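Local coordinates for protein glcnac-alpha-1,4-gal-releasing endo-beta-galactosidase (Clostridium perfringens, PDB 1UPS) that probably hydrolyses internal beta-galactosidic linkages in glycans, releasing the disaccharide GlcNAc-alpha-1,4-Gal, and binds a calcium ion, at residues F101-I106 with E120-T125; G143-W148 with A256-H261; L303-N308 with A325-E330. All blocks are in the same frame, centred on the assembly; numbering follows the deposited sequence.

Interaction 1: F101-I106 with E120-T125; sequences FDKSWI and EWRGYT
The indole of Trp-121 lies against the backbone of Phe-101: the carbonyl O of Phe-101 sits in the ring plane at its edge, and CZ3 of Trp-121 comes within 3.5 Å of the Phe-101 N. One face of the ring carries the backbone N of Gly-123, 3.5 Å above the plane toward the rim, a fit possible because Gly-123 has no CB to press on the six-membered ring. The guanidinium of Arg-122 is met in its plane by OE2 of Glu-120, while CE of Lys-103 lies near its edge.

These groups dress a short two-stranded antiparallel sheet in the family 16 glycosyl hydrolase domain. Asp-102 and Trp-121 are its hydrogen-bonded pair, Asp-102 N giving to Trp-121 O and Trp-121 N to Asp-102 O at 2.9 Å. With CG anti to the backbone N (chi1 170°), Trp-121 brings CE3 and CZ3 of its ring up to the Phe-101 and Asp-102 backbone. Phe-101, on the sheet face it shares with Arg-122, packs its apolar ring on Val-151 and Met-153.

Arg-122 suits a place with three acidic salt-bridge partners, Glu-120, Asp-155 and Glu-245, and its NE gives to Thr-125 OG1. Lys-103 runs alongside Glu-120, methylenes against carboxylate, but a bend at chi4 (-83°) sends NZ to the Met-153 carbonyl and Asn-158. Its CE therefore stays 3.3 Å from Glu-120 OE2, while its NZ stands 4.7 Å off.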
loop_
_atom_site.group_PDB
_atom_site.type_symbol
_atom_site.label_atom_id
_atom_site.label_comp_id
_atom_site.label_asym_id
_atom_site.label_seq_id
_atom_site.Cartn_x
_atom_site.Cartn_y
_atom_site.Cartn_z
ATOM N N PHE A 101 -6.222 4.249 19.129
ATOM C CA PHE A 101 -7.649 4.425 19.448
ATOM C C PHE A 101 -8.077 3.297 20.392
ATOM O O PHE A 101 -7.339 2.316 20.602
ATOM C CB PHE A 101 -8.499 4.343 18.165
ATOM C CG PHE A 101 -8.411 2.998 17.498
ATOM C CD1 PHE A 101 -7.351 2.709 16.636
ATOM C CD2 PHE A 101 -9.333 1.993 17.810
ATOM C CE1 PHE A 101 -7.225 1.427 16.068
ATOM C CE2 PHE A 101 -9.224 0.712 17.240
ATOM C CZ PHE A 101 -8.161 0.434 16.365
ATOM N N ASP A 102 -9.276 3.437 20.945
ATOM C CA ASP A 102 -9.901 2.388 21.746
ATOM C C ASP A 102 -11.387 2.621 21.556
ATOM O O ASP A 102 -11.910 3.644 21.993
ATOM C CB ASP A 102 -9.475 2.549 23.208
ATOM C CG ASP A 102 -9.985 1.445 24.116
ATOM O OD1 ASP A 102 -9.675 1.517 25.340
ATOM O OD2 ASP A 102 -10.680 0.484 23.726
ATOM N N LYS A 103 -12.065 1.698 20.885
ATOM C CA LYS A 103 -13.437 1.958 20.469
ATOM C C LYS A 103 -14.185 0.642 20.286
ATOM O O LYS A 103 -13.632 -0.311 19.734
ATOM C CB LYS A 103 -13.458 2.792 19.165
ATOM C CG LYS A 103 -14.859 3.309 18.763
ATOM C CD LYS A 103 -14.747 4.333 17.628
ATOM C CE LYS A 103 -16.094 4.972 17.242
ATOM N NZ LYS A 103 -16.869 4.115 16.306
ATOM N N SER A 104 -15.441 0.606 20.741
ATOM C CA SER A 104 -16.279 -0.591 20.613
ATOM C C SER A 104 -16.411 -1.045 19.154
ATOM O O SER A 104 -16.436 -0.216 18.240
ATOM C CB SER A 104 -17.690 -0.327 21.164
ATOM O OG SER A 104 -17.691 -0.243 22.579
ATOM N N TRP A 105 -16.516 -2.363 18.961
ATOM C CA TRP A 105 -16.882 -2.990 17.686
ATOM C C TRP A 105 -15.826 -2.924 16.567
ATOM O O TRP A 105 -16.044 -3.488 15.495
ATOM C CB TRP A 105 -18.220 -2.431 17.156
ATOM C CG TRP A 105 -19.423 -2.854 17.951
ATOM C CD1 TRP A 105 -20.199 -2.072 18.757
ATOM C CD2 TRP A 105 -19.997 -4.160 17.979
ATOM N NE1 TRP A 105 -21.221 -2.818 19.296
ATOM C CE2 TRP A 105 -21.122 -4.107 18.836
ATOM C CE3 TRP A 105 -19.672 -5.378 17.369
ATOM C CZ2 TRP A 105 -21.925 -5.229 19.101
ATOM C CZ3 TRP A 105 -20.474 -6.502 17.634
ATOM C CH2 TRP A 105 -21.584 -6.410 18.494
ATOM N N ILE A 106 -14.683 -2.290 16.819
ATOM C CA ILE A 106 -13.711 -2.089 15.731
ATOM C C ILE A 106 -13.068 -3.393 15.226
ATOM O O ILE A 106 -12.524 -4.174 16.018
ATOM C CB ILE A 106 -12.613 -1.072 16.119
ATOM C CG1 ILE A 106 -13.238 0.305 16.417
ATOM C CG2 ILE A 106 -11.596 -0.964 14.960
ATOM C CD1 ILE A 106 -14.086 0.906 15.237
ATOM N N GLU A 120 -15.132 5.447 24.228
ATOM C CA GLU A 120 -14.406 5.818 23.015
ATOM C C GLU A 120 -13.257 6.761 23.311
ATOM O O GLU A 120 -13.429 7.790 23.986
ATOM C CB GLU A 120 -15.365 6.420 21.988
ATOM C CG GLU A 120 -14.712 6.751 20.650
ATOM C CD GLU A 120 -15.678 7.407 19.676
ATOM O OE1 GLU A 120 -16.908 7.444 19.944
ATOM O OE2 GLU A 120 -15.214 7.879 18.624
ATOM N N TRP A 121 -12.078 6.395 22.801
ATOM C CA TRP A 121 -10.885 7.233 22.911
ATOM C C TRP A 121 -10.116 7.222 21.582
ATOM O O TRP A 121 -9.996 6.180 20.926
ATOM C CB TRP A 121 -10.009 6.763 24.095
ATOM C CG TRP A 121 -8.645 7.408 24.126
ATOM C CD1 TRP A 121 -8.295 8.602 24.715
ATOM C CD2 TRP A 121 -7.455 6.892 23.528
ATOM N NE1 TRP A 121 -6.958 8.858 24.507
ATOM C CE2 TRP A 121 -6.416 7.824 23.778
ATOM C CE3 TRP A 121 -7.152 5.720 22.809
ATOM C CZ2 TRP A 121 -5.095 7.615 23.346
ATOM C CZ3 TRP A 121 -5.846 5.529 22.349
ATOM C CH2 TRP A 121 -4.833 6.470 22.629
ATOM N N ARG A 122 -9.619 8.390 21.174
ATOM C CA ARG A 122 -8.946 8.523 19.892
ATOM C C ARG A 122 -7.629 9.259 20.097
ATOM O O ARG A 122 -7.613 10.494 20.273
ATOM C CB ARG A 122 -9.828 9.258 18.863
ATOM C CG ARG A 122 -11.247 8.665 18.717
ATOM C CD ARG A 122 -12.176 9.514 17.888
ATOM N NE ARG A 122 -11.975 9.416 16.440
ATOM C CZ ARG A 122 -12.751 8.707 15.620
ATOM N NH1 ARG A 122 -12.521 8.718 14.312
ATOM N NH2 ARG A 122 -13.752 7.971 16.111
ATOM N N GLY A 123 -6.541 8.491 20.102
ATOM C CA GLY A 123 -5.190 9.036 20.167
ATOM C C GLY A 123 -4.829 9.755 18.884
ATOM O O GLY A 123 -4.394 10.926 18.901
ATOM N N TYR A 124 -5.004 9.059 17.762
ATOM C CA TYR A 124 -4.850 9.655 16.442
ATOM C C TYR A 124 -5.687 8.919 15.409
ATOM O O TYR A 124 -5.424 7.753 15.096
ATOM C CB TYR A 124 -3.379 9.678 15.990
ATOM C CG TYR A 124 -3.197 10.438 14.683
ATOM C CD1 TYR A 124 -3.413 11.820 14.626
ATOM C CD2 TYR A 124 -2.832 9.773 13.503
ATOM C CE1 TYR A 124 -3.261 12.523 13.431
ATOM C CE2 TYR A 124 -2.695 10.463 12.293
ATOM C CZ TYR A 124 -2.904 11.843 12.276
ATOM O OH TYR A 124 -2.761 12.548 11.106
ATOM N N THR A 125 -6.702 9.600 14.895
ATOM C CA THR A 125 -7.494 9.077 13.791
ATOM C C THR A 125 -7.565 10.171 12.736
ATOM O O THR A 125 -7.775 11.353 13.072
ATOM C CB THR A 125 -8.931 8.728 14.248
ATOM O OG1 THR A 125 -9.504 9.868 14.900
ATOM C CG2 THR A 125 -8.926 7.625 15.349
#

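Interaction 2: G143-W148 with A256-H261; sequences GGHQAW and AGSGAH
Gly-143 and Gly-259 bring their backbones together with CA atoms 3.8 Å apart, the touching parts running at 123° to each other. Segment 256-261 opens with a type I beta turn from Ala-256 to Gly-259, in the loop that leaves strand 246-254. That strand pairs with 145-152, so the contact ties two loops at one end of neighbouring strands in the six-stranded sheet of the family 16 domain.

Glycine fits three of these places. Gly-143 CA lies directly against the Ala-260 carbonyl, and Gly-144 (phi 133°) and Gly-259 adopt positive phi, a region that glycine enters readily. Bare backbone thus lets Gly-144 N give to Ser-258 O at 3.0 Å, from above the carbonyl plane. The bond from Gly-143 N to Ala-260 O is weak.

Among the side chains, Ser-258 and His-145 carry the contact. Serine is small enough to fit beside Gly-144, and its hydroxyl can either give to or accept from the imidazole, whose ring also stacks with Tyr-253. Both have chi1 near +60°, which brings the hydroxyl to the imidazole edge, where Ser-258 OG lies in the ring plane, 2.7 Å from His-145 ND1.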
loop_
_atom_site.group_PDB
_atom_site.type_symbol
_atom_site.label_atom_id
_atom_site.label_comp_id
_atom_site.label_asym_id
_atom_site.label_seq_id
_atom_site.Cartn_x
_atom_site.Cartn_y
_atom_site.Cartn_z
ATOM N N GLY A 143 7.941 -18.944 12.132
ATOM C CA GLY A 143 6.571 -18.449 11.964
ATOM C C GLY A 143 6.288 -17.158 12.724
ATOM O O GLY A 143 6.783 -16.949 13.841
ATOM N N GLY A 144 5.481 -16.285 12.119
ATOM C CA GLY A 144 5.175 -15.005 12.725
ATOM C C GLY A 144 5.318 -13.872 11.723
ATOM O O GLY A 144 5.810 -14.068 10.602
ATOM N N HIS A 145 4.860 -12.692 12.121
ATOM C CA HIS A 145 4.982 -11.497 11.290
ATOM C C HIS A 145 4.857 -10.260 12.147
ATOM O O HIS A 145 4.443 -10.351 13.291
ATOM C CB HIS A 145 3.946 -11.495 10.134
ATOM C CG HIS A 145 2.518 -11.254 10.544
ATOM N ND1 HIS A 145 1.708 -12.244 11.061
ATOM C CD2 HIS A 145 1.736 -10.154 10.417
ATOM C CE1 HIS A 145 0.490 -11.757 11.258
ATOM N NE2 HIS A 145 0.483 -10.485 10.876
ATOM N N GLN A 146 5.230 -9.111 11.591
ATOM C CA GLN A 146 4.944 -7.836 12.239
ATOM C C GLN A 146 3.981 -7.086 11.334
ATOM O O GLN A 146 3.854 -7.422 10.154
ATOM C CB GLN A 146 6.232 -7.023 12.456
ATOM C CG GLN A 146 7.093 -6.850 11.189
ATOM C CD GLN A 146 8.326 -7.759 11.220
ATOM O OE1 GLN A 146 9.121 -7.683 12.159
ATOM N NE2 GLN A 146 8.459 -8.636 10.227
ATOM N N ALA A 147 3.301 -6.078 11.876
ATOM C CA ALA A 147 2.308 -5.362 11.081
ATOM C C ALA A 147 2.155 -3.897 11.473
ATOM O O ALA A 147 2.146 -3.553 12.665
ATOM C CB ALA A 147 0.951 -6.080 11.150
ATOM N N TRP A 148 2.056 -3.053 10.443
ATOM C CA TRP A 148 1.651 -1.666 10.596
ATOM C C TRP A 148 0.408 -1.581 9.740
ATOM O O TRP A 148 0.465 -1.824 8.520
ATOM C CB TRP A 148 2.722 -0.738 10.045
ATOM C CG TRP A 148 2.316 0.721 9.960
ATOM C CD1 TRP A 148 1.393 1.394 10.730
ATOM C CD2 TRP A 148 2.862 1.684 9.057
ATOM N NE1 TRP A 148 1.314 2.714 10.320
ATOM C CE2 TRP A 148 2.227 2.922 9.318
ATOM C CE3 TRP A 148 3.821 1.624 8.046
ATOM C CZ2 TRP A 148 2.512 4.088 8.581
ATOM C CZ3 TRP A 148 4.115 2.784 7.317
ATOM C CH2 TRP A 148 3.452 3.994 7.586
ATOM N N ALA A 256 0.143 -17.556 14.554
ATOM C CA ALA A 256 -0.992 -17.068 13.788
ATOM C C ALA A 256 -0.948 -17.656 12.379
ATOM O O ALA A 256 -0.282 -18.682 12.143
ATOM C CB ALA A 256 -0.980 -15.519 13.760
ATOM N N GLY A 257 -1.643 -17.026 11.436
ATOM C CA GLY A 257 -1.669 -17.558 10.081
ATOM C C GLY A 257 -0.322 -17.481 9.373
ATOM O O GLY A 257 -0.117 -18.146 8.346
ATOM N N SER A 258 0.585 -16.662 9.907
ATOM C CA SER A 258 1.951 -16.557 9.387
ATOM C C SER A 258 2.879 -17.630 9.941
ATOM O O SER A 258 4.083 -17.558 9.731
ATOM C CB SER A 258 2.548 -15.173 9.674
ATOM O OG SER A 258 2.378 -14.823 11.045
ATOM N N GLY A 259 2.333 -18.606 10.675
ATOM C CA GLY A 259 3.125 -19.772 11.054
ATOM C C GLY A 259 3.444 -19.928 12.533
ATOM O O GLY A 259 3.456 -18.947 13.281
ATOM N N ALA A 260 3.722 -21.171 12.939
ATOM C CA ALA A 260 4.053 -21.483 14.331
ATOM C C ALA A 260 5.450 -20.957 14.643
ATOM O O ALA A 260 6.335 -20.971 13.770
ATOM C CB ALA A 260 4.012 -23.008 14.552
ATOM N N HIS A 261 5.659 -20.511 15.886
ATOM C CA HIS A 261 6.955 -19.976 16.325
ATOM C C HIS A 261 8.095 -20.973 16.119
ATOM O O HIS A 261 7.907 -22.184 16.320
ATOM C CB HIS A 261 6.918 -19.565 17.814
ATOM C CG HIS A 261 6.656 -20.704 18.773
ATOM N ND1 HIS A 261 5.382 -21.107 19.115
ATOM C CD2 HIS A 261 7.503 -21.489 19.494
ATOM C CE1 HIS A 261 5.452 -22.099 19.991
ATOM N NE2 HIS A 261 6.726 -22.347 20.246
#

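Interaction 3: L303-N308 with A325-E330; sequences LYIEEN and AKWSKE
Trp-327 sets its indole against Leu-303, Tyr-304 and Ile-305, where it meets Leu-303 CB, Tyr-304 CA and Ile-305 CG1. CZ2 lies against CB of Leu-303 at 3.9 Å. Farther along the six-membered ring, CH2 meets CG1 of Ile-305, also at 3.9 Å, with CD1 close behind; the two side chains cross at about a right angle. Keeping CG1 anti to its own carbonyl carbon (chi1 -68°), Ile-305 extends its longer branch toward the indole. A broad, flat group suits the place because it can reach three successive residues at once.

Beside the indole, the fit is made by small parts. Ala-325, with nothing beyond CB, tucks this methyl beside CB of Tyr-304, while the phenol of Tyr-304 leads away. Ile-294 of strand 291-296 also packs on Leu-303 and Trp-327. This C-terminal region is probably a ricin-like beta-trefoil, and here residues 303-305 are joined to 325-327.

One polar atom sits among these apolar surfaces. Leu-303 O accepts from Trp-327 NE1 at 3.1 Å, in the indole plane but well above the carbonyl plane, and from a water that also donates to Ala-325 O. A buried carbonyl thus accepts two hydrogen bonds, one from the indole and one from the water, and the N-H fixes how the indole is turned while its carbons supply the packing.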
loop_
_atom_site.group_PDB
_atom_site.type_symbol
_atom_site.label_atom_id
_atom_site.label_comp_id
_atom_site.label_asym_id
_atom_site.label_seq_id
_atom_site.Cartn_x
_atom_site.Cartn_y
_atom_site.Cartn_z
ATOM N N LEU A 303 4.693 8.422 -26.722
ATOM C CA LEU A 303 3.576 7.765 -27.399
ATOM C C LEU A 303 2.586 8.751 -27.996
ATOM O O LEU A 303 2.190 9.710 -27.341
ATOM C CB LEU A 303 2.798 6.876 -26.417
ATOM C CG LEU A 303 3.611 5.787 -25.737
ATOM C CD1 LEU A 303 2.672 4.883 -24.918
ATOM C CD2 LEU A 303 4.399 5.000 -26.787
ATOM N N TYR A 304 2.177 8.482 -29.231
ATOM C CA TYR A 304 1.125 9.250 -29.877
ATOM C C TYR A 304 0.379 8.414 -30.909
ATOM O O TYR A 304 0.864 7.368 -31.338
ATOM C CB TYR A 304 1.690 10.539 -30.509
ATOM C CG TYR A 304 2.582 10.322 -31.720
ATOM C CD1 TYR A 304 2.071 10.452 -33.017
ATOM C CD2 TYR A 304 3.942 10.019 -31.573
ATOM C CE1 TYR A 304 2.888 10.278 -34.136
ATOM C CE2 TYR A 304 4.773 9.846 -32.700
ATOM C CZ TYR A 304 4.234 9.969 -33.967
ATOM O OH TYR A 304 5.030 9.794 -35.085
ATOM N N ILE A 305 -0.813 8.877 -31.291
ATOM C CA ILE A 305 -1.593 8.222 -32.339
ATOM C C ILE A 305 -1.631 9.120 -33.557
ATOM O O ILE A 305 -2.055 10.278 -33.470
ATOM C CB ILE A 305 -3.019 7.902 -31.859
ATOM C CG1 ILE A 305 -2.984 6.817 -30.781
ATOM C CG2 ILE A 305 -3.899 7.425 -33.024
ATOM C CD1 ILE A 305 -4.356 6.488 -30.202
ATOM N N GLU A 306 -1.159 8.569 -34.673
ATOM C CA GLU A 306 -1.130 9.225 -35.977
ATOM C C GLU A 306 -2.437 8.923 -36.720
ATOM O O GLU A 306 -2.986 7.834 -36.598
ATOM C CB GLU A 306 0.062 8.663 -36.762
ATOM C CG GLU A 306 0.483 9.452 -37.988
ATOM C CD GLU A 306 1.669 8.830 -38.712
ATOM O OE1 GLU A 306 2.444 9.586 -39.346
ATOM O OE2 GLU A 306 1.827 7.588 -38.669
ATOM N N GLU A 307 -2.935 9.890 -37.490
ATOM C CA GLU A 307 -4.136 9.680 -38.289
ATOM C C GLU A 307 -3.897 8.581 -39.318
ATOM O O GLU A 307 -2.800 8.477 -39.882
ATOM C CB GLU A 307 -4.540 10.982 -38.995
ATOM C CG GLU A 307 -5.688 11.712 -38.325
ATOM C CD GLU A 307 -6.028 13.015 -39.026
ATOM O OE1 GLU A 307 -6.714 12.967 -40.081
ATOM O OE2 GLU A 307 -5.610 14.083 -38.519
ATOM N N ASN A 308 -4.929 7.769 -39.549
ATOM C CA ASN A 308 -4.882 6.633 -40.482
ATOM C C ASN A 308 -3.748 5.634 -40.241
ATOM O O ASN A 308 -3.137 5.118 -41.186
ATOM C CB ASN A 308 -4.911 7.110 -41.937
ATOM C CG ASN A 308 -6.259 7.646 -42.331
ATOM O OD1 ASN A 308 -7.250 6.908 -42.362
ATOM N ND2 ASN A 308 -6.318 8.943 -42.621
ATOM N N ALA A 325 -0.365 13.286 -28.551
ATOM C CA ALA A 325 0.565 12.667 -27.588
ATOM C C ALA A 325 0.075 12.784 -26.151
ATOM O O ALA A 325 0.800 12.442 -25.224
ATOM C CB ALA A 325 1.963 13.309 -27.715
ATOM N N LYS A 326 -1.156 13.263 -25.970
ATOM C CA LYS A 326 -1.709 13.470 -24.635
ATOM C C LYS A 326 -2.707 12.369 -24.288
ATOM O O LYS A 326 -3.554 12.012 -25.122
ATOM C CB LYS A 326 -2.359 14.853 -24.522
ATOM C CG LYS A 326 -1.350 16.006 -24.630
ATOM C CD LYS A 326 -2.030 17.345 -24.387
ATOM C CE LYS A 326 -1.070 18.526 -24.625
ATOM N NZ LYS A 326 -1.847 19.801 -24.543
ATOM N N TRP A 327 -2.580 11.847 -23.065
ATOM C CA TRP A 327 -3.325 10.659 -22.598
ATOM C C TRP A 327 -4.040 10.896 -21.269
ATOM O O TRP A 327 -3.601 11.705 -20.465
ATOM C CB TRP A 327 -2.365 9.455 -22.446
ATOM C CG TRP A 327 -1.609 9.165 -23.704
ATOM C CD1 TRP A 327 -0.488 9.796 -24.143
ATOM C CD2 TRP A 327 -1.955 8.209 -24.716
ATOM N NE1 TRP A 327 -0.092 9.282 -25.356
ATOM C CE2 TRP A 327 -0.979 8.304 -25.734
ATOM C CE3 TRP A 327 -2.984 7.256 -24.855
ATOM C CZ2 TRP A 327 -0.996 7.496 -26.878
ATOM C CZ3 TRP A 327 -3.008 6.449 -26.002
ATOM C CH2 TRP A 327 -2.007 6.571 -26.991
ATOM N N SER A 328 -5.135 10.163 -21.046
ATOM C CA SER A 328 -5.896 10.201 -19.795
ATOM C C SER A 328 -5.881 8.801 -19.212
ATOM O O SER A 328 -5.733 7.813 -19.946
ATOM C CB SER A 328 -7.370 10.561 -20.056
ATOM O OG SER A 328 -7.531 11.915 -20.417
ATOM N N LYS A 329 -6.056 8.717 -17.900
ATOM C CA LYS A 329 -6.266 7.433 -17.241
ATOM C C LYS A 329 -7.683 7.300 -16.709
ATOM O O LYS A 329 -8.287 8.267 -16.238
ATOM C CB LYS A 329 -5.281 7.228 -16.096
ATOM C CG LYS A 329 -3.829 7.373 -16.494
ATOM C CD LYS A 329 -2.948 7.561 -15.257
ATOM C CE LYS A 329 -2.531 6.233 -14.701
ATOM N NZ LYS A 329 -1.855 6.406 -13.380
ATOM N N GLU A 330 -8.196 6.078 -16.788
ATOM C CA GLU A 330 -9.474 5.734 -16.195
ATOM C C GLU A 330 -9.273 4.430 -15.457
ATOM O O GLU A 330 -8.377 3.650 -15.794
ATOM C CB GLU A 330 -10.536 5.575 -17.272
ATOM C CG GLU A 330 -11.000 6.896 -17.861
ATOM C CD GLU A 330 -11.932 6.729 -19.041
ATOM O OE1 GLU A 330 -12.712 5.759 -19.062
ATOM O OE2 GLU A 330 -11.897 7.590 -19.940
HETATM O O HOH W 1 3.147 10.969 -24.979
#

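In the fold
Interactions 1 and 2 belong to the family 16 domain, with centres 25 Å apart and no touch. Strand 145-152 connects them: one of its ends takes part in interaction 2, while Val-151 near the other packs on Phe-101 of interaction 1. Interaction 3 lies across the chain's centre, centre to centre 48 Å from interaction 1 and 47 Å from interaction 2, in the probable beta-trefoil. Its chemistry matches its burial, with apolar side chains against one indole, whose N-H, with a bridging water, serves a buried carbonyl. The others are partly buried. Interaction 1 joins strand pairing to a network of charges, whereas interaction 2 relies on close glycines, backbone hydrogen bonds and one serine-histidine bond.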